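Uncharacterized HTH-type transcriptional regulator YydK (Bacillus subtilis subsp. subtilis, PDB 3BWG) probably binds DNA and regulates transcription, combining a GntR-type helix-turn-helix domain with a UTRA domain. Local coordinates at residues Q22-D27 against K71-G76; N133-C138 against Y225-F230; S147-L152 against Q214-S219. One frame throughout, in Å; residues are numbered along the deposited sequence.

Interaction 1: Q22-D27 against K71-G76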
loop_
_atom_site.group_PDB
_atom_site.type_symbol
_atom_site.label_atom_id
_atom_site.label_comp_id
_atom_site.label_asym_id
_atom_site.label_seq_id
_atom_site.Cartn_x
_atom_site.Cartn_y
_atom_site.Cartn_z
ATOM N N GLN B 22 17.653 -17.792 2.904
ATOM C CA GLN B 22 16.418 -17.785 2.109
ATOM C C GLN B 22 15.160 -17.907 2.975
ATOM O O GLN B 22 14.250 -18.655 2.634
ATOM C CB GLN B 22 16.415 -18.914 1.069
ATOM C CG GLN B 22 17.439 -18.803 -0.043
ATOM C CD GLN B 22 17.345 -19.974 -1.006
ATOM O OE1 GLN B 22 16.439 -20.021 -1.861
ATOM N NE2 GLN B 22 18.259 -20.930 -0.876
ATOM N N LEU B 23 15.131 -17.210 4.103
ATOM C CA LEU B 23 13.973 -17.263 5.002
ATOM C C LEU B 23 12.723 -16.621 4.377
ATOM O O LEU B 23 12.806 -15.583 3.724
ATOM C CB LEU B 23 14.291 -16.618 6.359
ATOM C CG LEU B 23 15.429 -17.232 7.193
ATOM C CD1 LEU B 23 15.560 -16.502 8.521
ATOM C CD2 LEU B 23 15.223 -18.745 7.407
ATOM N N GLN B 24 11.576 -17.258 4.551
ATOM C CA GLN B 24 10.324 -16.681 4.064
ATOM C C GLN B 24 9.481 -16.196 5.219
ATOM O O GLN B 24 9.787 -16.473 6.376
ATOM C CB GLN B 24 9.548 -17.646 3.160
ATOM C CG GLN B 24 9.218 -18.999 3.755
ATOM C CD GLN B 24 8.387 -19.889 2.786
ATOM O OE1 GLN B 24 7.934 -19.431 1.722
ATOM N NE2 GLN B 24 8.190 -21.165 3.166
ATOM N N GLN B 25 8.415 -15.471 4.891
ATOM C CA GLN B 25 7.481 -14.947 5.879
ATOM C C GLN B 25 7.026 -15.990 6.898
ATOM O O GLN B 25 6.621 -17.084 6.510
ATOM C CB GLN B 25 6.279 -14.377 5.145
ATOM C CG GLN B 25 5.258 -13.705 6.013
ATOM C CD GLN B 25 4.151 -13.198 5.164
ATOM O OE1 GLN B 25 3.259 -13.957 4.765
ATOM N NE2 GLN B 25 4.242 -11.944 4.790
ATOM N N GLY B 26 7.071 -15.634 8.191
ATOM C CA GLY B 26 6.701 -16.559 9.256
ATOM C C GLY B 26 7.838 -17.386 9.883
ATOM O O GLY B 26 7.662 -17.977 10.949
ATOM N N ASP B 27 8.988 -17.453 9.215
ATOM C CA ASP B 27 10.162 -18.102 9.766
ATOM C C ASP B 27 10.690 -17.349 11.003
ATOM O O ASP B 27 10.691 -16.119 11.053
ATOM C CB ASP B 27 11.259 -18.208 8.719
ATOM C CG ASP B 27 10.955 -19.267 7.646
ATOM O OD1 ASP B 27 10.094 -20.138 7.861
ATOM O OD2 ASP B 27 11.568 -19.219 6.575
ATOM N N LYS B 71 8.687 -9.979 5.614
ATOM C CA LYS B 71 8.776 -9.702 4.200
ATOM C C LYS B 71 7.890 -10.671 3.460
ATOM O O LYS B 71 7.926 -11.895 3.680
ATOM C CB LYS B 71 10.220 -9.793 3.703
ATOM C CG LYS B 71 10.624 -11.162 3.158
ATOM C CD LYS B 71 12.121 -11.512 3.310
ATOM C CE LYS B 71 12.985 -10.996 2.167
ATOM N NZ LYS B 71 12.736 -11.827 0.975
ATOM N N HIS B 72 7.082 -10.103 2.586
ATOM C CA HIS B 72 6.122 -10.850 1.791
ATOM C C HIS B 72 6.768 -12.032 1.030
ATOM O O HIS B 72 7.988 -12.015 0.690
ATOM C CB HIS B 72 5.441 -9.874 0.828
ATOM C CG HIS B 72 6.371 -9.305 -0.209
ATOM N ND1 HIS B 72 6.684 -9.976 -1.373
ATOM C CD2 HIS B 72 7.035 -8.122 -0.259
ATOM C CE1 HIS B 72 7.521 -9.237 -2.088
ATOM N NE2 HIS B 72 7.733 -8.102 -1.438
ATOM N N LYS B 73 5.972 -13.076 0.792
ATOM C CA LYS B 73 6.382 -14.165 -0.111
ATOM C C LYS B 73 6.318 -13.677 -1.565
ATOM O O LYS B 73 5.874 -12.544 -1.810
ATOM C CB LYS B 73 5.480 -15.357 0.103
ATOM C CG LYS B 73 5.763 -16.050 1.439
ATOM C CD LYS B 73 4.539 -16.759 2.008
ATOM C CE LYS B 73 4.244 -18.026 1.248
ATOM N NZ LYS B 73 3.335 -18.913 2.027
ATOM N N ARG B 74 6.761 -14.509 -2.512
ATOM C CA ARG B 74 6.774 -14.202 -3.967
ATOM C C ARG B 74 7.864 -13.195 -4.323
ATOM O O ARG B 74 8.252 -12.382 -3.498
ATOM C CB ARG B 74 5.437 -13.673 -4.472
ATOM C CG ARG B 74 4.208 -14.493 -4.101
ATOM C CD ARG B 74 2.952 -13.908 -4.728
ATOM N NE ARG B 74 1.798 -14.572 -4.168
ATOM C CZ ARG B 74 0.576 -14.565 -4.685
ATOM N NH1 ARG B 74 0.294 -13.898 -5.807
ATOM N NH2 ARG B 74 -0.383 -15.223 -4.042
ATOM N N LYS B 75 8.298 -13.240 -5.575
ATOM C CA LYS B 75 9.456 -12.516 -6.073
ATOM C C LYS B 75 8.975 -11.759 -7.300
ATOM O O LYS B 75 7.979 -12.157 -7.936
ATOM C CB LYS B 75 10.568 -13.522 -6.454
ATOM C CG LYS B 75 11.703 -13.615 -5.472
ATOM C CD LYS B 75 12.327 -15.009 -5.219
ATOM C CE LYS B 75 12.443 -15.947 -6.390
ATOM N NZ LYS B 75 13.690 -16.814 -6.199
ATOM N N GLY B 76 9.654 -10.676 -7.653
ATOM C CA GLY B 76 9.430 -10.059 -8.970
ATOM C C GLY B 76 8.279 -9.099 -9.020
ATOM O O GLY B 76 7.872 -8.678 -10.106
HETATM O O HOH W 1 8.780 -14.305 2.294
#

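Interaction 2: N133-C138 against Y225-F230. With EDO (1,2-ethanediol), chain I.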
loop_
_atom_site.group_PDB
_atom_site.type_symbol
_atom_site.label_atom_id
_atom_site.label_comp_id
_atom_site.label_asym_id
_atom_site.label_seq_id
_atom_site.Cartn_x
_atom_site.Cartn_y
_atom_site.Cartn_z
ATOM N N ASN B 133 14.731 -4.194 -17.817
ATOM C CA ASN B 133 15.413 -5.195 -18.640
ATOM C C ASN B 133 15.001 -5.198 -20.101
ATOM O O ASN B 133 14.544 -6.219 -20.615
ATOM C CB ASN B 133 15.252 -6.593 -18.023
ATOM C CG ASN B 133 16.189 -6.808 -16.836
ATOM O OD1 ASN B 133 17.410 -6.976 -17.012
ATOM N ND2 ASN B 133 15.631 -6.779 -15.622
ATOM N N GLY B 134 15.139 -4.042 -20.755
ATOM C CA GLY B 134 14.943 -3.943 -22.213
ATOM C C GLY B 134 13.485 -3.916 -22.673
ATOM O O GLY B 134 13.201 -3.746 -23.866
ATOM N N GLN B 135 12.559 -4.081 -21.734
ATOM C CA GLN B 135 11.143 -4.052 -22.047
ATOM C C GLN B 135 10.534 -2.802 -21.388
ATOM O O GLN B 135 11.056 -2.297 -20.371
ATOM C CB GLN B 135 10.498 -5.351 -21.577
ATOM C CG GLN B 135 11.148 -6.632 -22.171
ATOM C CD GLN B 135 10.806 -6.847 -23.648
ATOM O OE1 GLN B 135 9.763 -6.398 -24.132
ATOM N NE2 GLN B 135 11.684 -7.538 -24.372
ATOM N N THR B 136 9.478 -2.261 -21.989
ATOM C CA THR B 136 8.794 -1.092 -21.418
ATOM C C THR B 136 8.103 -1.415 -20.090
ATOM O O THR B 136 7.406 -2.439 -19.956
ATOM C CB THR B 136 7.767 -0.490 -22.380
ATOM O OG1 THR B 136 6.813 -1.499 -22.711
ATOM C CG2 THR B 136 8.445 -0.014 -23.634
ATOM N N LEU B 137 8.306 -0.511 -19.120
ATOM C CA LEU B 137 7.666 -0.572 -17.809
ATOM C C LEU B 137 6.449 0.380 -17.729
ATOM O O LEU B 137 5.351 0.010 -17.261
ATOM C CB LEU B 137 8.694 -0.226 -16.714
ATOM C CG LEU B 137 8.106 -0.118 -15.291
ATOM C CD1 LEU B 137 7.473 -1.439 -14.829
ATOM C CD2 LEU B 137 9.085 0.372 -14.247
ATOM N N CYS B 138 6.658 1.616 -18.164
ATOM C CA CYS B 138 5.662 2.645 -18.015
ATOM C C CYS B 138 5.945 3.842 -18.894
ATOM O O CYS B 138 7.025 3.973 -19.459
ATOM C CB CYS B 138 5.541 3.100 -16.548
ATOM S SG CYS B 138 7.026 3.915 -15.872
ATOM N N TYR B 225 0.909 -3.679 -18.644
ATOM C CA TYR B 225 0.287 -4.788 -17.921
ATOM C C TYR B 225 1.020 -6.132 -18.058
ATOM O O TYR B 225 0.871 -7.013 -17.209
ATOM C CB TYR B 225 -1.208 -4.936 -18.303
ATOM C CG TYR B 225 -1.469 -5.684 -19.584
ATOM C CD1 TYR B 225 -1.901 -6.999 -19.558
ATOM C CD2 TYR B 225 -1.279 -5.073 -20.819
ATOM C CE1 TYR B 225 -2.144 -7.715 -20.745
ATOM C CE2 TYR B 225 -1.502 -5.771 -22.032
ATOM C CZ TYR B 225 -1.947 -7.082 -21.970
ATOM O OH TYR B 225 -2.200 -7.762 -23.118
ATOM N N GLU B 226 1.830 -6.277 -19.099
ATOM C CA GLU B 226 2.574 -7.524 -19.299
ATOM C C GLU B 226 3.927 -7.549 -18.612
ATOM O O GLU B 226 4.587 -8.576 -18.639
ATOM C CB GLU B 226 2.854 -7.810 -20.797
ATOM C CG GLU B 226 1.751 -7.583 -21.743
ATOM C CD GLU B 226 2.062 -8.232 -23.107
ATOM O OE1 GLU B 226 3.075 -7.858 -23.766
ATOM O OE2 GLU B 226 1.300 -9.148 -23.478
ATOM N N GLN B 227 4.377 -6.419 -18.067
ATOM C CA GLN B 227 5.767 -6.322 -17.570
ATOM C C GLN B 227 5.809 -5.802 -16.114
ATOM O O GLN B 227 6.880 -5.451 -15.593
ATOM C CB GLN B 227 6.629 -5.421 -18.466
ATOM C CG GLN B 227 6.724 -5.806 -19.946
ATOM C CD GLN B 227 7.533 -7.067 -20.158
ATOM O OE1 GLN B 227 8.359 -7.408 -19.336
ATOM N NE2 GLN B 227 7.274 -7.780 -21.257
ATOM N N SER B 228 4.658 -5.762 -15.464
ATOM C CA SER B 228 4.584 -5.175 -14.097
ATOM C C SER B 228 3.459 -5.786 -13.271
ATOM O O SER B 228 2.445 -6.250 -13.812
ATOM C CB SER B 228 4.447 -3.664 -14.195
ATOM O OG SER B 228 3.221 -3.365 -14.804
ATOM N N GLN B 229 3.696 -5.887 -11.973
ATOM C CA GLN B 229 2.699 -6.325 -11.016
ATOM C C GLN B 229 3.287 -5.874 -9.733
ATOM O O GLN B 229 4.517 -5.809 -9.643
ATOM C CB GLN B 229 2.526 -7.834 -10.967
ATOM C CG GLN B 229 3.819 -8.652 -11.030
ATOM C CD GLN B 229 4.259 -8.887 -12.448
ATOM O OE1 GLN B 229 3.437 -9.240 -13.293
ATOM N NE2 GLN B 229 5.534 -8.697 -12.732
ATOM N N PHE B 230 2.420 -5.596 -8.744
ATOM C CA PHE B 230 2.781 -4.804 -7.546
ATOM C C PHE B 230 2.453 -5.480 -6.233
ATOM O O PHE B 230 1.503 -6.225 -6.145
ATOM C CB PHE B 230 2.131 -3.402 -7.584
ATOM C CG PHE B 230 2.447 -2.657 -8.849
ATOM C CD1 PHE B 230 3.570 -1.828 -8.924
ATOM C CD2 PHE B 230 1.641 -2.805 -9.967
ATOM C CE1 PHE B 230 3.928 -1.200 -10.107
ATOM C CE2 PHE B 230 1.972 -2.147 -11.169
ATOM C CZ PHE B 230 3.154 -1.348 -11.216
HETATM C C1 EDO I . -0.172 -3.437 -15.070
HETATM O O1 EDO I . 0.764 -3.475 -14.034
HETATM C C2 EDO I . -0.039 -2.059 -15.655
HETATM O O2 EDO I . -1.025 -2.012 -16.645
#

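Interaction 3: S147-L152 against Q214-S219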
loop_
_atom_site.group_PDB
_atom_site.type_symbol
_atom_site.label_atom_id
_atom_site.label_comp_id
_atom_site.label_asym_id
_atom_site.label_seq_id
_atom_site.Cartn_x
_atom_site.Cartn_y
_atom_site.Cartn_z
ATOM N N SER B 147 10.194 26.042 -7.418
ATOM C CA SER B 147 10.767 26.776 -6.295
ATOM C C SER B 147 11.189 25.796 -5.196
ATOM O O SER B 147 11.952 26.145 -4.310
ATOM C CB SER B 147 9.801 27.831 -5.780
ATOM O OG SER B 147 8.599 27.244 -5.332
ATOM N N ILE B 148 10.705 24.555 -5.291
ATOM C CA ILE B 148 11.193 23.453 -4.442
ATOM C C ILE B 148 12.338 22.666 -5.143
ATOM O O ILE B 148 13.429 22.557 -4.622
ATOM C CB ILE B 148 10.046 22.490 -4.047
ATOM C CG1 ILE B 148 8.934 23.286 -3.322
ATOM C CG2 ILE B 148 10.637 21.325 -3.169
ATOM C CD1 ILE B 148 7.709 22.461 -2.865
ATOM N N VAL B 149 12.060 22.107 -6.318
ATOM C CA VAL B 149 13.057 21.313 -7.075
ATOM C C VAL B 149 13.672 22.270 -8.067
ATOM O O VAL B 149 13.123 22.519 -9.154
ATOM C CB VAL B 149 12.384 20.146 -7.800
ATOM C CG1 VAL B 149 13.416 19.330 -8.530
ATOM C CG2 VAL B 149 11.542 19.294 -6.794
ATOM N N THR B 150 14.763 22.879 -7.656
ATOM C CA THR B 150 15.110 24.163 -8.246
ATOM C C THR B 150 15.781 24.025 -9.608
ATOM O O THR B 150 15.728 24.961 -10.413
ATOM C CB THR B 150 15.967 25.027 -7.308
ATOM O OG1 THR B 150 16.965 24.201 -6.713
ATOM C CG2 THR B 150 15.091 25.701 -6.220
ATOM N N TYR B 151 16.435 22.884 -9.826
ATOM C CA TYR B 151 17.038 22.561 -11.116
ATOM C C TYR B 151 16.974 21.058 -11.406
ATOM O O TYR B 151 17.149 20.228 -10.510
ATOM C CB TYR B 151 18.482 23.065 -11.185
ATOM C CG TYR B 151 19.119 22.893 -12.560
ATOM C CD1 TYR B 151 18.750 23.720 -13.648
ATOM C CD2 TYR B 151 20.057 21.883 -12.785
ATOM C CE1 TYR B 151 19.344 23.543 -14.918
ATOM C CE2 TYR B 151 20.664 21.708 -14.022
ATOM C CZ TYR B 151 20.303 22.515 -15.080
ATOM O OH TYR B 151 20.915 22.307 -16.299
ATOM N N LEU B 152 16.683 20.727 -12.671
ATOM C CA LEU B 152 16.702 19.362 -13.167
ATOM C C LEU B 152 17.436 19.345 -14.501
ATOM O O LEU B 152 17.422 20.327 -15.255
ATOM C CB LEU B 152 15.262 18.798 -13.337
ATOM C CG LEU B 152 14.458 18.462 -12.062
ATOM C CD1 LEU B 152 12.956 18.034 -12.358
ATOM C CD2 LEU B 152 15.208 17.407 -11.253
ATOM N N GLN B 214 4.204 19.854 2.378
ATOM C CA GLN B 214 4.193 20.547 1.092
ATOM C C GLN B 214 4.380 19.597 -0.145
ATOM O O GLN B 214 5.422 18.891 -0.243
ATOM C CB GLN B 214 5.292 21.581 1.175
ATOM C CG GLN B 214 5.369 22.573 0.043
ATOM C CD GLN B 214 6.434 23.679 0.293
ATOM O OE1 GLN B 214 7.052 23.734 1.355
ATOM N NE2 GLN B 214 6.637 24.540 -0.686
ATOM N N PRO B 215 3.397 19.584 -1.110
ATOM C CA PRO B 215 3.624 18.732 -2.292
ATOM C C PRO B 215 4.850 19.211 -3.049
ATOM O O PRO B 215 5.128 20.415 -3.060
ATOM C CB PRO B 215 2.385 18.968 -3.166
ATOM C CG PRO B 215 1.362 19.581 -2.290
ATOM C CD PRO B 215 2.119 20.323 -1.205
ATOM N N PHE B 216 5.571 18.285 -3.686
ATOM C CA PHE B 216 6.700 18.661 -4.562
ATOM C C PHE B 216 6.657 17.999 -5.949
ATOM O O PHE B 216 7.303 18.491 -6.884
ATOM C CB PHE B 216 8.080 18.417 -3.889
ATOM C CG PHE B 216 8.456 16.950 -3.730
ATOM C CD1 PHE B 216 9.173 16.275 -4.723
ATOM C CD2 PHE B 216 8.118 16.265 -2.581
ATOM C CE1 PHE B 216 9.536 14.938 -4.600
ATOM C CE2 PHE B 216 8.470 14.894 -2.432
ATOM C CZ PHE B 216 9.181 14.240 -3.461
ATOM N N ASP B 217 5.900 16.904 -6.072
ATOM C CA ASP B 217 5.881 16.061 -7.301
ATOM C C ASP B 217 4.476 15.458 -7.508
ATOM O O ASP B 217 3.938 14.825 -6.619
ATOM C CB ASP B 217 6.964 14.969 -7.166
ATOM C CG ASP B 217 6.879 13.848 -8.233
ATOM O OD1 ASP B 217 6.164 13.934 -9.231
ATOM O OD2 ASP B 217 7.618 12.867 -8.089
ATOM N N TYR B 218 3.859 15.729 -8.654
ATOM C CA TYR B 218 2.640 15.096 -9.074
ATOM C C TYR B 218 3.003 14.350 -10.330
ATOM O O TYR B 218 3.529 14.947 -11.284
ATOM C CB TYR B 218 1.570 16.150 -9.397
ATOM C CG TYR B 218 0.329 15.592 -10.018
ATOM C CD1 TYR B 218 -0.421 14.616 -9.351
ATOM C CD2 TYR B 218 -0.125 16.053 -11.256
ATOM C CE1 TYR B 218 -1.561 14.084 -9.921
ATOM C CE2 TYR B 218 -1.261 15.550 -11.820
ATOM C CZ TYR B 218 -1.985 14.577 -11.144
ATOM O OH TYR B 218 -3.159 14.078 -11.693
ATOM N N SER B 219 2.697 13.057 -10.352
ATOM C CA SER B 219 2.983 12.239 -11.520
ATOM C C SER B 219 1.750 11.444 -11.977
ATOM O O SER B 219 0.835 11.124 -11.179
ATOM C CB SER B 219 4.177 11.322 -11.241
ATOM O OG SER B 219 3.772 10.251 -10.426
#

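Interaction 1: Q22-D27 against K71-G76
Gln25 lies against the backbone of Lys71 and against the stem of Lys73. Its CB sits 3.3 Å from Lys71 O, and a water ties the two main chains together, accepting from Gln25 N (2.9 Å) and donating to Lys71 O (2.9 Å). With CG anti to the backbone N (chi1 -176°), the extended side chain runs past Lys71 O to place NE2 3.7 Å from His72 CA. There NE2 binds Arg70 O and Asp177 of the second subunit. Lys73 crosses Gln25 at about a right angle, its CG 4.1 Å from Gln25 CB, and carries NZ to a salt bridge with Glu113 of the second subunit. Gln24 OE1 lies 4.0 Å from Lys73 CE. On the other flank, Lys71 CD approaches Leu23 O at 4.1 Å, while its side chain rests on Ile18 of helix 6-20. Were Gln25 cut back to an alanine, Arg70 O and Asp177 of the second subunit would probably lose their amide partner and the stem of Lys73 its cover. Gly26 and Asp27, in a type II beta turn, bond through their backbones to Val69, tying the loop after helix 6-20 to hairpin 59-62/66-69, the wing of a GntR-type winged-helix domain.

Interaction 2: N133-C138 against Y225-F230
Ser228 OG is held from two sources: it bonds to Asn224 O, and it accepts a hydrogen bond from O1 of a 1,2-ethanediol molecule at 2.6 Å. The same O1 reaches Ser228 O more weakly, at 3.3 Å. The diol, probably left from the crystallisation liquor, also bonds to Leu202 N and Tyr223 O, and its O1 lies at the edge of the Phe230 ring. The chi1 of Ser228 (65°) places OG between its own backbone N and carbonyl carbon, and the methylene CB then meets Leu137 CD1 at 3.8 Å. The CD1 methyl of Leu137 also lies near Gln227 O.

The remainder is packing without hydrogen bonds between the two segments. Gln227 bends at chi2 (-70°), its CB coming within 3.4 Å of Thr136 O and its amide presenting a face to Gln135 CB, which stands 3.7 Å from Gln227 CD. The side chains cross obliquely, with their amide planes 27° apart. Thr136 OG1 spends its bonds elsewhere, on Leu193 O and Asn224 ND2.

Leu137 and Cys138 both face Arg130 in a classic beta bulge of the hairpin formed by strands 123-132 and 135-145. Leu137 also bonds through its backbone to Asn224 at the end of strand 215-224, which belongs with the hairpin to the sheet of the UTRA domain. Beyond the loop 225-229, strand 230-234 runs parallel to strand 78-79, and Phe230 pairs antiparallel with a strand of the second subunit.

Interaction 3: S147-L152 against Q214-S219
Ile148 reaches from a loop onto Gln214, just before strand 215-224, and onto Pro215 and Phe216 at its start, in the six-stranded antiparallel sheet of the UTRA domain. From CB, which points at the strand, the side chain forks. CG2, anti to the backbone N, meets Phe216 CB at 3.9 Å, the two side chains crossing at about a right angle. CG1, beside the backbone N (chi1 -57°), lies 3.7 Å from Gln214 NE2. The extended chain ends at CD1, which meets both Gln214 and the strand backbone: it is 3.2 Å from Gln214 NE2, a tight apolar-to-amide contact. Gln214 comes from the opposite direction, stretched out beyond CG, so its CG, CD and NE2 all line up along that methyl. Leu171 also touches Ile148.

Val149 follows with a lighter touch, CG2 standing 4.4 Å from Phe216 CD1 and oblique to the ring. Phe216 itself carries its ring away from the loop onto Phe208 and Leu210 of strand 200-210 and Ile165 of helix 161-167, while its backbone bonds to Thr145 and Phe208 on the neighbouring strands. At the tip of Ile148, CD1 also presses on the main chain, 3.3 Å from Pro215 O.

How the interactions relate
Interaction 1 is a surface contact between the GntR-type domain, which probably binds DNA, and the chain leaving it; interaction 2 is partly buried and interaction 3 is buried. The last two share the UTRA sheet: strands 135-145 and 215-224 are neighbours in it, and interaction 3 is nested within the chain loop closed by interaction 2. Interactions 1 and 2 touch where Gly76 O lies 3.5 Å from Gln229 NE2, and both reach the second subunit. Interactions 1 and 3 lie on opposite sides of the chain's centre. Chemistry follows place: a water bridge and lysine stems outside, amide and methyl packing beside a bound diol, then a branched hydrocarbon against a strand carbonyl and a glutamine amide.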